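PDB 4YXV: polyketide biosynthesis 3-hydroxy-3-methylglutaryl-ACP synthase PksG from Bacillus subtilis, which catalyses the aldol condensation of an acetyl group on one acyl carrier protein with a beta-ketothioester polyketide intermediate on another, in bacillaene biosynthesis. Local coordinates for residues 80-85 / 112-117; 288-293 / 302-307. The protein carries 1 engineered substitution. All blocks are in the same frame, centred on the assembly; numbering follows the deposited sequence.

Contact 1 (80-85 / 112-117); sequences CSESGI and QAAYSG. Engineered in segment 112-117: Ala114 (natural residue Cys).
The carboxylate of Glu82 hangs over one face of the peptide joining Ala113 to Ala114, the two flat groups inclined to each other by about 35°. OE1 stands almost directly above the peptide carbon, 3.1 Å from Ala113 C, and the Ala114 N-H, lying beneath it, is badly aimed for bonding. The other oxygen, OE2, has a long, weak ion pair with Arg203, and Gly88 of the second subunit packs on the same side chain. Glu82 reaches this place with CG between its backbone N and carbonyl carbon (chi1 44°) and the chain extended beyond.

At the strand end of the contact, strand 74-80 meets the N-terminal part of helix 116-130. Cys80 CB lies 3.5 Å from Ser116 OG, and its SG packs 3.7 Å from Gly117 CA. Small residues suit this seam, and Gly117, without a side chain, lets the buried cysteine come up to the backbone. Ser116 OG turns back along its own loop and gives Ala113 O a weak hydrogen bond of 3.3 Å. In the other segment Ser81 OG makes an ST turn, accepting from Ser83 N at 2.9 Å; its main outside partner is Ser143 O, with Asp144 OD1 also within bonding reach.

Ala114 is engineered; the natural cysteine is, by similarity, the acyl-thioester nucleophile, set in the loop that runs into helix 116-130, as the nucleophile is in other thiolase-like enzymes. Glu82, the proton donor/acceptor by similarity, has OE1 4.2 Å from Ala114 CB. Its carboxylate thus lies over the loop and close to the nucleophile position, consistent with proton transfer during condensation.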
loop_
_atom_site.group_PDB
_atom_site.type_symbol
_atom_site.label_atom_id
_atom_site.label_comp_id
_atom_site.label_asym_id
_atom_site.label_seq_id
_atom_site.Cartn_x
_atom_site.Cartn_y
_atom_site.Cartn_z
ATOM N N CYS B 80 7.374 1.097 -0.650
ATOM C CA CYS B 80 6.766 1.750 0.474
ATOM C C CYS B 80 7.125 3.206 0.331
ATOM O O CYS B 80 8.290 3.529 0.325
ATOM C CB CYS B 80 7.361 1.185 1.752
ATOM S SG CYS B 80 7.399 -0.635 1.859
ATOM N N SER B 81 6.141 4.081 0.178
ATOM C CA SER B 81 6.450 5.464 -0.101
ATOM C C SER B 81 5.362 6.399 0.375
ATOM O O SER B 81 4.248 5.983 0.634
ATOM C CB SER B 81 6.674 5.630 -1.610
ATOM O OG SER B 81 7.231 6.898 -1.952
ATOM N N GLU B 82 5.714 7.667 0.521
ATOM C CA GLU B 82 4.719 8.760 0.647
ATOM C C GLU B 82 5.010 9.784 -0.410
ATOM O O GLU B 82 4.637 10.939 -0.294
ATOM C CB GLU B 82 4.681 9.405 2.058
ATOM C CG GLU B 82 6.035 9.712 2.738
ATOM C CD GLU B 82 5.882 10.054 4.227
ATOM O OE1 GLU B 82 6.398 9.307 5.087
ATOM O OE2 GLU B 82 5.205 11.053 4.552
ATOM N N SER B 83 5.698 9.342 -1.450
ATOM C CA SER B 83 6.109 10.234 -2.522
ATOM C C SER B 83 5.812 9.498 -3.816
ATOM O O SER B 83 6.629 9.371 -4.713
ATOM C CB SER B 83 7.553 10.796 -2.292
ATOM O OG SER B 83 8.634 9.929 -2.573
ATOM N N GLY B 84 4.562 9.023 -3.874
ATOM C CA GLY B 84 4.034 8.326 -5.016
ATOM C C GLY B 84 3.759 9.260 -6.181
ATOM O O GLY B 84 3.468 10.437 -5.997
ATOM N N ILE B 85 3.841 8.698 -7.378
ATOM C CA ILE B 85 3.814 9.421 -8.629
ATOM C C ILE B 85 2.478 9.303 -9.338
ATOM O O ILE B 85 2.275 9.883 -10.394
ATOM C CB ILE B 85 4.876 8.854 -9.591
ATOM C CG1 ILE B 85 4.678 7.356 -9.808
ATOM C CG2 ILE B 85 6.279 9.124 -9.055
ATOM C CD1 ILE B 85 5.550 6.793 -10.896
ATOM N N GLN B 112 1.532 4.680 4.540
ATOM C CA GLN B 112 1.084 5.032 5.912
ATOM C C GLN B 112 2.208 5.869 6.544
ATOM O O GLN B 112 2.888 5.445 7.470
ATOM C CB GLN B 112 0.765 3.784 6.756
ATOM C CG GLN B 112 0.202 4.029 8.151
ATOM C CD GLN B 112 -0.406 5.406 8.353
ATOM O OE1 GLN B 112 0.193 6.258 9.001
ATOM N NE2 GLN B 112 -1.590 5.629 7.806
ATOM N N ALA B 113 2.419 7.045 5.964
ATOM C CA ALA B 113 3.550 7.905 6.279
ATOM C C ALA B 113 4.804 7.045 6.434
ATOM O O ALA B 113 5.054 6.221 5.581
ATOM C CB ALA B 113 3.237 8.727 7.511
ATOM N N ALA B 114 5.582 7.221 7.490
ATOM C CA ALA B 114 6.816 6.471 7.614
ATOM C C ALA B 114 6.631 5.039 8.168
ATOM O O ALA B 114 7.603 4.283 8.267
ATOM C CB ALA B 114 7.820 7.229 8.437
ATOM N N TYR B 115 5.400 4.623 8.457
ATOM C CA TYR B 115 5.176 3.240 8.842
ATOM C C TYR B 115 5.191 2.339 7.620
ATOM O O TYR B 115 5.293 1.112 7.740
ATOM C CB TYR B 115 3.854 3.106 9.561
ATOM C CG TYR B 115 3.531 1.709 10.040
ATOM C CD1 TYR B 115 4.394 1.013 10.879
ATOM C CD2 TYR B 115 2.351 1.100 9.668
ATOM C CE1 TYR B 115 4.090 -0.262 11.333
ATOM C CE2 TYR B 115 2.041 -0.165 10.113
ATOM C CZ TYR B 115 2.909 -0.858 10.945
ATOM O OH TYR B 115 2.584 -2.146 11.342
ATOM N N SER B 116 5.093 2.938 6.439
ATOM C CA SER B 116 4.981 2.183 5.187
ATOM C C SER B 116 6.020 1.071 5.090
ATOM O O SER B 116 5.690 -0.069 4.780
ATOM C CB SER B 116 5.159 3.140 4.016
ATOM O OG SER B 116 6.496 3.628 4.041
ATOM N N GLY B 117 7.282 1.429 5.332
ATOM C CA GLY B 117 8.393 0.478 5.275
ATOM C C GLY B 117 8.172 -0.784 6.086
ATOM O O GLY B 117 8.305 -1.888 5.608
#

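Contact 2 (288-293 / 302-307); sequences LNYCQR and LFLALA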
loop_
_atom_site.group_PDB
_atom_site.type_symbol
_atom_site.label_atom_id
_atom_site.label_comp_id
_atom_site.label_asym_id
_atom_site.label_seq_id
_atom_site.Cartn_x
_atom_site.Cartn_y
_atom_site.Cartn_z
ATOM N N LEU B 288 22.478 5.600 14.414
ATOM C CA LEU B 288 22.326 7.004 14.048
ATOM C C LEU B 288 23.373 7.491 13.060
ATOM O O LEU B 288 23.290 8.608 12.578
ATOM C CB LEU B 288 22.333 7.879 15.293
ATOM C CG LEU B 288 21.101 7.594 16.140
ATOM C CD1 LEU B 288 21.203 8.330 17.465
ATOM C CD2 LEU B 288 19.830 7.976 15.400
ATOM N N ASN B 289 24.338 6.641 12.746
ATOM C CA ASN B 289 25.452 7.046 11.927
ATOM C C ASN B 289 25.024 7.513 10.550
ATOM O O ASN B 289 25.321 8.633 10.156
ATOM C CB ASN B 289 26.421 5.891 11.797
ATOM C CG ASN B 289 27.780 6.325 11.314
ATOM O OD1 ASN B 289 27.966 6.726 10.157
ATOM N ND2 ASN B 289 28.748 6.229 12.196
ATOM N N TYR B 290 24.343 6.642 9.811
ATOM C CA TYR B 290 24.005 6.934 8.416
ATOM C C TYR B 290 22.891 7.942 8.303
ATOM O O TYR B 290 22.794 8.610 7.283
ATOM C CB TYR B 290 23.637 5.662 7.627
ATOM C CG TYR B 290 24.736 4.595 7.506
ATOM C CD1 TYR B 290 26.076 4.894 7.723
ATOM C CD2 TYR B 290 24.420 3.294 7.131
ATOM C CE1 TYR B 290 27.058 3.923 7.606
ATOM C CE2 TYR B 290 25.395 2.318 6.995
ATOM C CZ TYR B 290 26.715 2.638 7.234
ATOM O OH TYR B 290 27.705 1.696 7.119
ATOM N N CYS B 291 22.062 8.075 9.332
ATOM C CA CYS B 291 20.940 9.020 9.273
ATOM C C CYS B 291 21.418 10.471 9.274
ATOM O O CYS B 291 20.793 11.329 8.647
ATOM C CB CYS B 291 19.934 8.757 10.404
ATOM S SG CYS B 291 19.308 7.046 10.432
ATOM N N GLN B 292 22.542 10.723 9.944
ATOM C CA GLN B 292 23.250 12.018 9.906
ATOM C C GLN B 292 23.759 12.407 8.516
ATOM O O GLN B 292 24.020 13.563 8.249
ATOM C CB GLN B 292 24.494 11.958 10.786
ATOM C CG GLN B 292 24.260 11.771 12.275
ATOM C CD GLN B 292 25.557 11.483 13.007
ATOM O OE1 GLN B 292 26.644 11.861 12.556
ATOM N NE2 GLN B 292 25.458 10.771 14.108
ATOM N N ARG B 293 23.968 11.413 7.663
ATOM C CA ARG B 293 24.539 11.605 6.342
ATOM C C ARG B 293 23.460 11.808 5.297
ATOM O O ARG B 293 23.755 12.208 4.182
ATOM C CB ARG B 293 25.319 10.359 5.921
ATOM C CG ARG B 293 26.269 9.773 6.957
ATOM C CD ARG B 293 27.580 10.514 7.016
ATOM N NE ARG B 293 28.278 10.607 5.727
ATOM C CZ ARG B 293 29.138 9.710 5.246
ATOM N NH1 ARG B 293 29.426 8.583 5.909
ATOM N NH2 ARG B 293 29.697 9.934 4.066
ATOM N N LEU B 302 13.761 4.018 9.389
ATOM C CA LEU B 302 14.059 2.944 10.327
ATOM C C LEU B 302 15.021 1.964 9.724
ATOM O O LEU B 302 15.966 1.552 10.377
ATOM C CB LEU B 302 12.809 2.207 10.774
ATOM C CG LEU B 302 13.068 0.885 11.504
ATOM C CD1 LEU B 302 13.845 1.083 12.793
ATOM C CD2 LEU B 302 11.735 0.219 11.795
ATOM N N PHE B 303 14.768 1.555 8.489
ATOM C CA PHE B 303 15.642 0.584 7.800
ATOM C C PHE B 303 17.069 1.098 7.721
ATOM O O PHE B 303 18.027 0.341 7.938
ATOM C CB PHE B 303 15.141 0.280 6.391
ATOM C CG PHE B 303 13.869 -0.503 6.333
ATOM C CD1 PHE B 303 13.474 -1.310 7.366
ATOM C CD2 PHE B 303 13.105 -0.484 5.186
ATOM C CE1 PHE B 303 12.297 -2.048 7.290
ATOM C CE2 PHE B 303 11.936 -1.212 5.091
ATOM C CZ PHE B 303 11.529 -1.995 6.155
ATOM N N LEU B 304 17.209 2.389 7.441
ATOM C CA LEU B 304 18.523 3.020 7.453
ATOM C C LEU B 304 19.205 2.877 8.831
ATOM O O LEU B 304 20.380 2.474 8.929
ATOM C CB LEU B 304 18.379 4.488 7.098
ATOM C CG LEU B 304 19.663 5.267 6.961
ATOM C CD1 LEU B 304 20.604 4.578 5.996
ATOM C CD2 LEU B 304 19.346 6.670 6.477
ATOM N N ALA B 305 18.456 3.171 9.893
ATOM C CA ALA B 305 18.984 3.053 11.246
ATOM C C ALA B 305 19.380 1.634 11.569
ATOM O O ALA B 305 20.343 1.397 12.308
ATOM C CB ALA B 305 17.971 3.546 12.252
ATOM N N LEU B 306 18.637 0.687 11.026
ATOM C CA LEU B 306 18.932 -0.727 11.242
ATOM C C LEU B 306 20.206 -1.087 10.472
ATOM O O LEU B 306 21.076 -1.771 10.973
ATOM C CB LEU B 306 17.736 -1.590 10.790
ATOM C CG LEU B 306 17.928 -3.096 10.811
ATOM C CD1 LEU B 306 18.286 -3.507 12.223
ATOM C CD2 LEU B 306 16.676 -3.822 10.357
ATOM N N ALA B 307 20.309 -0.602 9.246
ATOM C CA ALA B 307 21.459 -0.889 8.436
ATOM C C ALA B 307 22.675 -0.270 9.044
ATOM O O ALA B 307 23.711 -0.898 9.102
ATOM C CB ALA B 307 21.280 -0.331 7.049
#
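The hydroxyl of Tyr290 is gripped by helix 301-312, the helix its ring packs against: OH is hydrogen-bonded to Asp311 and more weakly to Gln312, while Ser308 of the same helix bonds to its backbone N. In the layered thiolase fold this is a buried core helix, with Phe303 and Ala307 packed on strand 5-12, Leu302 on strand 319-327, and Leu306 reaching both strands. Segment 288-293, a turn leading into a weakly bonded helical turn, covers another of its sides.

Leu304 lies against both Tyr290 and Cys291. With CG anti to its own backbone N (chi1 -175°), the side chain is carried toward segment 288-293, and the rotation about CB-CG then parts the two methyls between different neighbours. CD1 comes to Tyr290 CB at 3.6 Å and lies at the edge of the ring, near its plane, 4.2 Å from Tyr290 CD2; CD2 goes instead to Cys291 CA, 4.0 Å away. A branched, apolar leucine suits this fork. Tyrosine suits its own place because its ring is apolar enough for the core yet long enough to bring the hydroxyl to Asp311. Helix 352-357 touches the Tyr290 side chain through Ile352, Glu353 and Leu356.

Beside Ala305 the helix surface is low, and the compact thiol of Cys291 fits against it, with Thr251 touching both residues. There Cys291 SG lies 3.9 Å from Leu304 CG and 4.2 Å from Ala305 CB.

Contacts 1 and 2 follow one another along the chain, the first in its N-terminal half and the second in its C-terminal half, with centres about 17 Å apart. They touch directly where Gly117 O packs 3.3 Å from Phe303 CZ, so helix 116-130, which follows the nucleophile position, meets the buried helix of contact 2. His250, a proton donor/acceptor by similarity, lies near both. The side chain of Ala114 is about 3 Å from that of His250. The side chain of Ala305 is about 7 Å from that of His250. Contact 1 therefore holds two positions assigned to the active site by similarity, one of them changed to alanine here, whereas 288-293 / 302-307 is core packing near His250, with Leu304 about 11 Å from Ala114, side chain to side chain.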